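Local coordinates for pesticidal crystal protein Cry4Aa (Bacillus thuringiensis, PDB 2C9K) that promotes colloid-osmotic lysis of insect midgut cells to which it binds, this chain being the active, mosquito-larvicidal form of the toxin without its long C-terminal part, at residues E270-K275 with D369-S374; Y302-A305 with N311-T314. All coordinates share one frame; numbering follows the deposited sequence.

Contact 1 (E270-K275 with D369-S374)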
ATOM      1  N   GLU A 270      -7.202  23.871  -5.019  1.00 29.05           N
ATOM      2  CA  GLU A 270      -8.320  24.795  -5.059  1.00 29.03           C
ATOM      3  C   GLU A 270      -8.018  26.195  -5.575  1.00 27.25           C
ATOM      4  O   GLU A 270      -8.863  26.798  -6.219  1.00 27.44           O
ATOM      5  CB  GLU A 270      -8.974  24.862  -3.673  1.00 29.74           C
ATOM      6  CG  GLU A 270      -9.383  23.489  -3.130  1.00 36.41           C
ATOM      7  CD  GLU A 270      -8.283  22.789  -2.301  1.00 43.15           C
ATOM      8  OE1 GLU A 270      -7.082  22.845  -2.687  1.00 43.76           O
ATOM      9  OE2 GLU A 270      -8.631  22.165  -1.262  1.00 43.77           O
ATOM     10  N   GLU A 271      -6.825  26.717  -5.319  0.50 26.63           N
ATOM     11  CA  GLU A 271      -6.518  28.063  -5.780  0.50 25.85           C
ATOM     12  C   GLU A 271      -5.791  28.143  -7.109  0.50 24.38           C
ATOM     13  O   GLU A 271      -5.258  29.188  -7.475  0.50 22.64           O
ATOM     14  CB  GLU A 271      -5.752  28.824  -4.701  0.50 28.72           C
ATOM     15  CG  GLU A 271      -6.639  29.177  -3.518  1.00 33.86           C
ATOM     16  CD  GLU A 271      -6.060  30.277  -2.649  1.00 38.50           C
ATOM     17  OE1 GLU A 271      -6.795  30.767  -1.760  1.00 39.44           O
ATOM     18  OE2 GLU A 271      -4.878  30.651  -2.852  1.00 40.27           O
ATOM     19  N   SER A 272      -5.795  27.030  -7.835  1.00 24.21           N
ATOM     20  CA  SER A 272      -5.170  26.948  -9.151  1.00 23.92           C
ATOM     21  C   SER A 272      -6.258  26.570 -10.143  1.00 24.16           C
ATOM     22  O   SER A 272      -7.245  25.946  -9.770  1.00 23.87           O
ATOM     23  CB  SER A 272      -4.070  25.895  -9.152  1.00 24.38           C
ATOM     24  OG  SER A 272      -3.090  26.205  -8.174  1.00 24.64           O
ATOM     25  N   PRO A 273      -6.096  26.946 -11.421  1.00 25.57           N
ATOM     26  CA  PRO A 273      -7.090  26.641 -12.462  1.00 26.02           C
ATOM     27  C   PRO A 273      -7.103  25.210 -12.982  1.00 27.08           C
ATOM     28  O   PRO A 273      -8.120  24.741 -13.491  1.00 28.96           O
ATOM     29  CB  PRO A 273      -6.739  27.632 -13.563  1.00 24.19           C
ATOM     30  CG  PRO A 273      -5.249  27.663 -13.471  1.00 26.02           C
ATOM     31  CD  PRO A 273      -5.011  27.777 -11.971  1.00 25.14           C
ATOM     32  N   TYR A 274      -5.977  24.521 -12.857  1.00 26.80           N
ATOM     33  CA  TYR A 274      -5.862  23.156 -13.349  1.00 28.34           C
ATOM     34  C   TYR A 274      -7.028  22.238 -12.987  1.00 27.54           C
ATOM     35  O   TYR A 274      -7.214  21.189 -13.607  1.00 26.57           O
ATOM     36  CB  TYR A 274      -4.541  22.553 -12.869  1.00 29.80           C
ATOM     37  CG  TYR A 274      -3.392  23.480 -13.136  1.00 30.65           C
ATOM     38  CD1 TYR A 274      -2.829  24.230 -12.108  1.00 31.37           C
ATOM     39  CD2 TYR A 274      -2.930  23.688 -14.437  1.00 31.02           C
ATOM     40  CE1 TYR A 274      -1.836  25.173 -12.367  1.00 32.08           C
ATOM     41  CE2 TYR A 274      -1.938  24.625 -14.708  1.00 31.52           C
ATOM     42  CZ  TYR A 274      -1.398  25.365 -13.665  1.00 32.03           C
ATOM     43  OH  TYR A 274      -0.425  26.302 -13.911  1.00 32.70           O
ATOM     44  N   LYS A 275      -7.813  22.627 -11.993  1.00 25.90           N
ATOM     45  CA  LYS A 275      -8.945  21.806 -11.595  1.00 25.33           C
ATOM     46  C   LYS A 275     -10.023  21.812 -12.672  1.00 26.06           C
ATOM     47  O   LYS A 275     -10.935  20.990 -12.641  1.00 27.59           O
ATOM     48  CB  LYS A 275      -9.522  22.305 -10.269  1.00 23.06           C
ATOM     49  CG  LYS A 275      -9.820  23.795 -10.248  1.00 22.78           C
ATOM     50  CD  LYS A 275     -10.326  24.240  -8.894  1.00 20.29           C
ATOM     51  CE  LYS A 275     -10.833  25.666  -8.948  1.00 21.88           C
ATOM     52  NZ  LYS A 275     -11.233  26.178  -7.602  1.00 20.90           N
ATOM     53  N   ASP A 369      -1.618  34.535  -9.651  1.00 35.79           N
ATOM     54  CA  ASP A 369      -0.366  34.957  -9.032  1.00 37.05           C
ATOM     55  C   ASP A 369       0.381  33.754  -8.424  1.00 36.13           C
ATOM     56  O   ASP A 369      -0.225  32.726  -8.121  1.00 34.78           O
ATOM     57  CB  ASP A 369      -0.677  36.000  -7.958  1.00 39.22           C
ATOM     58  CG  ASP A 369       0.328  37.128  -7.932  1.00 43.05           C
ATOM     59  OD1 ASP A 369       0.091  38.102  -7.184  1.00 44.80           O
ATOM     60  OD2 ASP A 369       1.352  37.041  -8.655  1.00 44.83           O
ATOM     61  N   TYR A 370       1.691  33.886  -8.243  1.00 35.16           N
ATOM     62  CA  TYR A 370       2.500  32.790  -7.709  1.00 36.23           C
ATOM     63  C   TYR A 370       2.025  32.223  -6.373  1.00 36.20           C
ATOM     64  O   TYR A 370       1.761  32.977  -5.440  1.00 37.88           O
ATOM     65  CB  TYR A 370       3.966  33.226  -7.549  1.00 35.64           C
ATOM     66  CG  TYR A 370       4.640  33.693  -8.824  1.00 35.02           C
ATOM     67  CD1 TYR A 370       4.933  35.043  -9.029  1.00 34.10           C
ATOM     68  CD2 TYR A 370       4.966  32.791  -9.832  1.00 34.35           C
ATOM     69  CE1 TYR A 370       5.531  35.481 -10.208  1.00 33.87           C
ATOM     70  CE2 TYR A 370       5.563  33.218 -11.013  1.00 35.38           C
ATOM     71  CZ  TYR A 370       5.841  34.566 -11.199  1.00 35.40           C
ATOM     72  OH  TYR A 370       6.409  34.990 -12.385  1.00 34.99           O
ATOM     73  N   ASN A 371       1.908  30.898  -6.288  1.00 34.54           N
ATOM     74  CA  ASN A 371       1.522  30.241  -5.037  1.00 34.23           C
ATOM     75  C   ASN A 371       2.541  29.146  -4.728  1.00 34.18           C
ATOM     76  O   ASN A 371       2.249  28.168  -4.034  1.00 32.38           O
ATOM     77  CB  ASN A 371       0.095  29.661  -5.092  1.00 33.39           C
ATOM     78  CG  ASN A 371      -0.109  28.642  -6.211  1.00 34.54           C
ATOM     79  OD1 ASN A 371      -1.200  28.096  -6.354  1.00 35.77           O
ATOM     80  ND2 ASN A 371       0.924  28.389  -7.004  1.00 34.02           N
ATOM     81  N   ASN A 372       3.748  29.358  -5.253  1.00 33.46           N
ATOM     82  CA  ASN A 372       4.894  28.465  -5.102  1.00 33.87           C
ATOM     83  C   ASN A 372       5.328  28.196  -3.663  1.00 34.48           C
ATOM     84  O   ASN A 372       4.929  28.890  -2.728  1.00 34.43           O
ATOM     85  CB  ASN A 372       6.102  29.053  -5.833  1.00 32.91           C
ATOM     86  CG  ASN A 372       5.879  29.192  -7.309  1.00 33.49           C
ATOM     87  OD1 ASN A 372       4.823  29.645  -7.752  1.00 33.68           O
ATOM     88  ND2 ASN A 372       6.885  28.816  -8.090  1.00 32.56           N
ATOM     89  N   ILE A 373       6.174  27.182  -3.514  1.00 34.73           N
ATOM     90  CA  ILE A 373       6.731  26.816  -2.221  1.00 35.89           C
ATOM     91  C   ILE A 373       7.953  27.713  -2.020  1.00 35.86           C
ATOM     92  O   ILE A 373       8.793  27.836  -2.913  1.00 34.96           O
ATOM     93  CB  ILE A 373       7.188  25.332  -2.202  1.00 36.29           C
ATOM     94  CG1 ILE A 373       5.981  24.406  -2.350  1.00 36.85           C
ATOM     95  CG2 ILE A 373       7.920  25.026  -0.909  1.00 36.36           C
ATOM     96  CD1 ILE A 373       6.335  22.932  -2.355  1.00 35.97           C
ATOM     97  N   SER A 374       8.052  28.351  -0.862  1.00 36.08           N
ATOM     98  CA  SER A 374       9.188  29.219  -0.595  1.00 37.26           C
ATOM     99  C   SER A 374       9.999  28.705   0.591  1.00 38.23           C
ATOM    100  O   SER A 374      11.125  29.144   0.813  1.00 39.04           O
ATOM    101  CB  SER A 374       8.722  30.654  -0.322  1.00 37.11           C
ATOM    102  OG  SER A 374       8.052  30.759   0.926  1.00 39.03           O
TER

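Contact 2 (Y302-A305 with N311-T314)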
ATOM      1  N   TYR A 302      15.154  25.189  -7.086  1.00 38.64           N
ATOM      2  CA  TYR A 302      15.843  26.402  -7.510  1.00 39.78           C
ATOM      3  C   TYR A 302      15.128  27.639  -6.963  1.00 41.17           C
ATOM      4  O   TYR A 302      13.902  27.724  -7.004  1.00 41.96           O
ATOM      5  CB  TYR A 302      15.881  26.517  -9.033  1.00 38.60           C
ATOM      6  CG  TYR A 302      16.727  25.498  -9.745  1.00 38.28           C
ATOM      7  CD1 TYR A 302      16.179  24.299 -10.196  1.00 39.40           C
ATOM      8  CD2 TYR A 302      18.069  25.751 -10.014  1.00 38.61           C
ATOM      9  CE1 TYR A 302      16.953  23.376 -10.907  1.00 38.34           C
ATOM     10  CE2 TYR A 302      18.851  24.839 -10.718  1.00 37.43           C
ATOM     11  CZ  TYR A 302      18.286  23.657 -11.162  1.00 37.63           C
ATOM     12  OH  TYR A 302      19.060  22.759 -11.856  1.00 37.47           O
ATOM     13  N   GLU A 303      15.898  28.598  -6.459  1.00 43.28           N
ATOM     14  CA  GLU A 303      15.340  29.839  -5.929  1.00 45.96           C
ATOM     15  C   GLU A 303      15.733  30.966  -6.875  1.00 46.14           C
ATOM     16  O   GLU A 303      16.574  30.777  -7.751  1.00 45.07           O
ATOM     17  CB  GLU A 303      15.911  30.130  -4.545  1.00 48.17           C
ATOM     18  CG  GLU A 303      17.428  30.157  -4.536  1.00 50.74           C
ATOM     19  CD  GLU A 303      17.995  30.687  -3.242  1.00 52.02           C
ATOM     20  OE1 GLU A 303      17.679  30.122  -2.173  1.00 52.90           O
ATOM     21  OE2 GLU A 303      18.762  31.670  -3.299  1.00 52.74           O
ATOM     22  N   LYS A 304      15.134  32.139  -6.700  1.00 47.18           N
ATOM     23  CA  LYS A 304      15.456  33.271  -7.561  1.00 48.79           C
ATOM     24  C   LYS A 304      16.753  33.953  -7.125  1.00 49.51           C
ATOM     25  O   LYS A 304      17.074  33.998  -5.934  1.00 49.66           O
ATOM     26  CB  LYS A 304      14.297  34.277  -7.567  1.00 48.49           C
ATOM     27  CG  LYS A 304      13.072  33.780  -8.326  1.00 48.18           C
ATOM     28  CD  LYS A 304      11.960  34.811  -8.384  1.00 46.98           C
ATOM     29  CE  LYS A 304      11.339  35.038  -7.022  1.00 48.13           C
ATOM     30  NZ  LYS A 304      10.202  36.003  -7.111  1.00 49.70           N
ATOM     31  N   ALA A 305      17.498  34.472  -8.099  1.00 50.16           N
ATOM     32  CA  ALA A 305      18.766  35.152  -7.834  1.00 51.54           C
ATOM     33  C   ALA A 305      18.623  36.339  -6.887  1.00 52.65           C
ATOM     34  O   ALA A 305      19.563  36.682  -6.168  1.00 53.31           O
ATOM     35  CB  ALA A 305      19.385  35.615  -9.134  1.00 50.97           C
ATOM     36  N   ASN A 311      11.110  35.581  -1.754  1.00 44.95           N
ATOM     37  CA  ASN A 311      11.709  34.706  -2.747  1.00 41.35           C
ATOM     38  C   ASN A 311      10.919  33.402  -2.621  1.00 39.01           C
ATOM     39  O   ASN A 311      10.255  33.153  -1.610  1.00 37.01           O
ATOM     40  CB  ASN A 311      13.191  34.451  -2.440  1.00 40.44           C
ATOM     41  CG  ASN A 311      13.995  34.051  -3.680  1.00 43.00           C
ATOM     42  OD1 ASN A 311      13.503  33.339  -4.561  1.00 44.72           O
ATOM     43  ND2 ASN A 311      15.244  34.502  -3.743  1.00 43.48           N
ATOM     44  N   PHE A 312      10.964  32.587  -3.663  1.00 36.06           N
ATOM     45  CA  PHE A 312      10.273  31.319  -3.635  1.00 34.05           C
ATOM     46  C   PHE A 312      10.970  30.380  -4.595  1.00 33.52           C
ATOM     47  O   PHE A 312      11.843  30.797  -5.363  1.00 31.97           O
ATOM     48  CB  PHE A 312       8.789  31.496  -3.996  1.00 33.65           C
ATOM     49  CG  PHE A 312       8.548  32.163  -5.319  1.00 32.55           C
ATOM     50  CD1 PHE A 312       8.877  31.528  -6.512  1.00 32.45           C
ATOM     51  CD2 PHE A 312       7.972  33.427  -5.374  1.00 32.50           C
ATOM     52  CE1 PHE A 312       8.639  32.139  -7.740  1.00 31.02           C
ATOM     53  CE2 PHE A 312       7.730  34.044  -6.594  1.00 32.75           C
ATOM     54  CZ  PHE A 312       8.065  33.396  -7.781  1.00 31.89           C
ATOM     55  N   PHE A 313      10.609  29.104  -4.541  1.00 32.39           N
ATOM     56  CA  PHE A 313      11.237  28.148  -5.421  1.00 31.74           C
ATOM     57  C   PHE A 313      10.590  28.166  -6.790  1.00 32.08           C
ATOM     58  O   PHE A 313       9.417  27.848  -6.976  1.00 31.35           O
ATOM     59  CB  PHE A 313      11.222  26.761  -4.789  1.00 31.37           C
ATOM     60  CG  PHE A 313      12.101  26.656  -3.574  1.00 30.76           C
ATOM     61  CD1 PHE A 313      11.569  26.307  -2.337  1.00 30.42           C
ATOM     62  CD2 PHE A 313      13.461  26.946  -3.664  1.00 30.31           C
ATOM     63  CE1 PHE A 313      12.378  26.249  -1.205  1.00 31.06           C
ATOM     64  CE2 PHE A 313      14.280  26.891  -2.541  1.00 29.75           C
ATOM     65  CZ  PHE A 313      13.739  26.542  -1.307  1.00 30.69           C
ATOM     66  N   THR A 314      11.394  28.592  -7.747  1.00 32.44           N
ATOM     67  CA  THR A 314      10.989  28.701  -9.124  1.00 32.19           C
ATOM     68  C   THR A 314      10.611  27.372  -9.745  1.00 32.11           C
ATOM     69  O   THR A 314       9.566  27.254 -10.383  1.00 31.62           O
ATOM     70  CB  THR A 314      12.124  29.342  -9.919  1.00 32.57           C
ATOM     71  OG1 THR A 314      11.894  30.753  -9.989  1.00 36.60           O
ATOM     72  CG2 THR A 314      12.237  28.752 -11.307  1.00 31.64           C
TER

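Contact 1 (E270-K275 with D369-S374)
Glu271 and Ser272 meet Asn371 where two loops pass in the middle domain of the toxin, the beta-prism domain II of three-domain Cry proteins. Glu270, at the start of the first loop, contributes its backbone carbonyl to the loop's internal bracing. Next, Glu271 brings its O to 4.3 Å from Asn371 OD1, mere proximity of two acceptors, while its carboxylate-bearing side chain packs on Tyr366. Ser272 comes closest: its OG lies 3.2 Å from Asn371 OD1, yet the hydroxyl hydrogen-bonds to Asn268 O. Serine suits this buried spot because its short side chain, with OG beside the backbone N (chi1 -58°), can bond back within its own loop. Asn268 also sends its ND2 to Asn371 O, so the loops are joined through this residue and not by a direct bond from Glu271 or Ser272; Asn371 ND2 has a weak bond to Gln449 O. Pro273 then sets its CG over the face of the Tyr274 ring, whose OH bonds to Thr448 O. Lys275 closes the turn. Its long, extended chain runs back to the beginning of the loop, where NZ donates to Glu270 O at 2.8 Å, in the carbonyl plane and on a lone pair.

Contact 2 (Y302-A305 with N311-T314)
Lys304 and Asn311 pin the loop end of a beta hairpin in the beta-prism domain, where the strands give way to the connecting loop. The carboxamide of Asn311 acts like a piece of backbone, offering one acceptor and one donor to a single residue. Its OD1 takes Lys304 N at 2.9 Å on an in-plane lone pair, and its ND2 gives a nearly straight bond (173°) to Lys304 O, also 2.9 Å away. The acceptor lies in the amide plane of Asn311, although the donor is tilted 32° from the plane of the Lys304 carbonyl. With CG anti to the backbone N (chi1 -156°), the asparagine reaches across, and OD1 also receives a weak bond from its neighbour Phe312 N. Farther from the loop, Tyr302 O accepts Thr314 N at 2.8 Å and a CA-H...O contact from Phe313 CA at 3.1 Å.

Lys304 serves a second purpose: the end of its chain lies over one face of the Phe312 ring, with CE 3.8 Å from the centroid in a CH-pi contact, while NZ makes a weak bond to Gln306 OE1. Two other polar side chains are satisfied from outside the two segments: Glu303 OE1 is gripped by a salt bridge from Lys344 NZ and by Gly394 N, and Thr314 OG1 by Asn338 ND2.

Strand 342-347 flanks the hairpin beside strand 294-303, and strand 373-381 of the neighbouring sheet packs against Phe312 and Phe313.

In the fold
Contact 2 is nested inside the chain loop that contact 1 closes, and the two centres lie 16 Å apart. They touch through 369-374 and 311-314, which join the ends of two four-stranded antiparallel sheets, both with Greek-key strand order. Both backbone polar atoms of Phe313 are engaged: its N lies 2.7 Å from Ile373 O, and its O lies 2.9 Å from Asn372 ND2, both probable hydrogen bonds. Beside them the rings of Tyr370 and Phe312 meet at about 40°, with Tyr370 CG 3.6 Å from Phe312 CZ. As in related Cry toxins, loops at this end of domain II probably take part in receptor recognition.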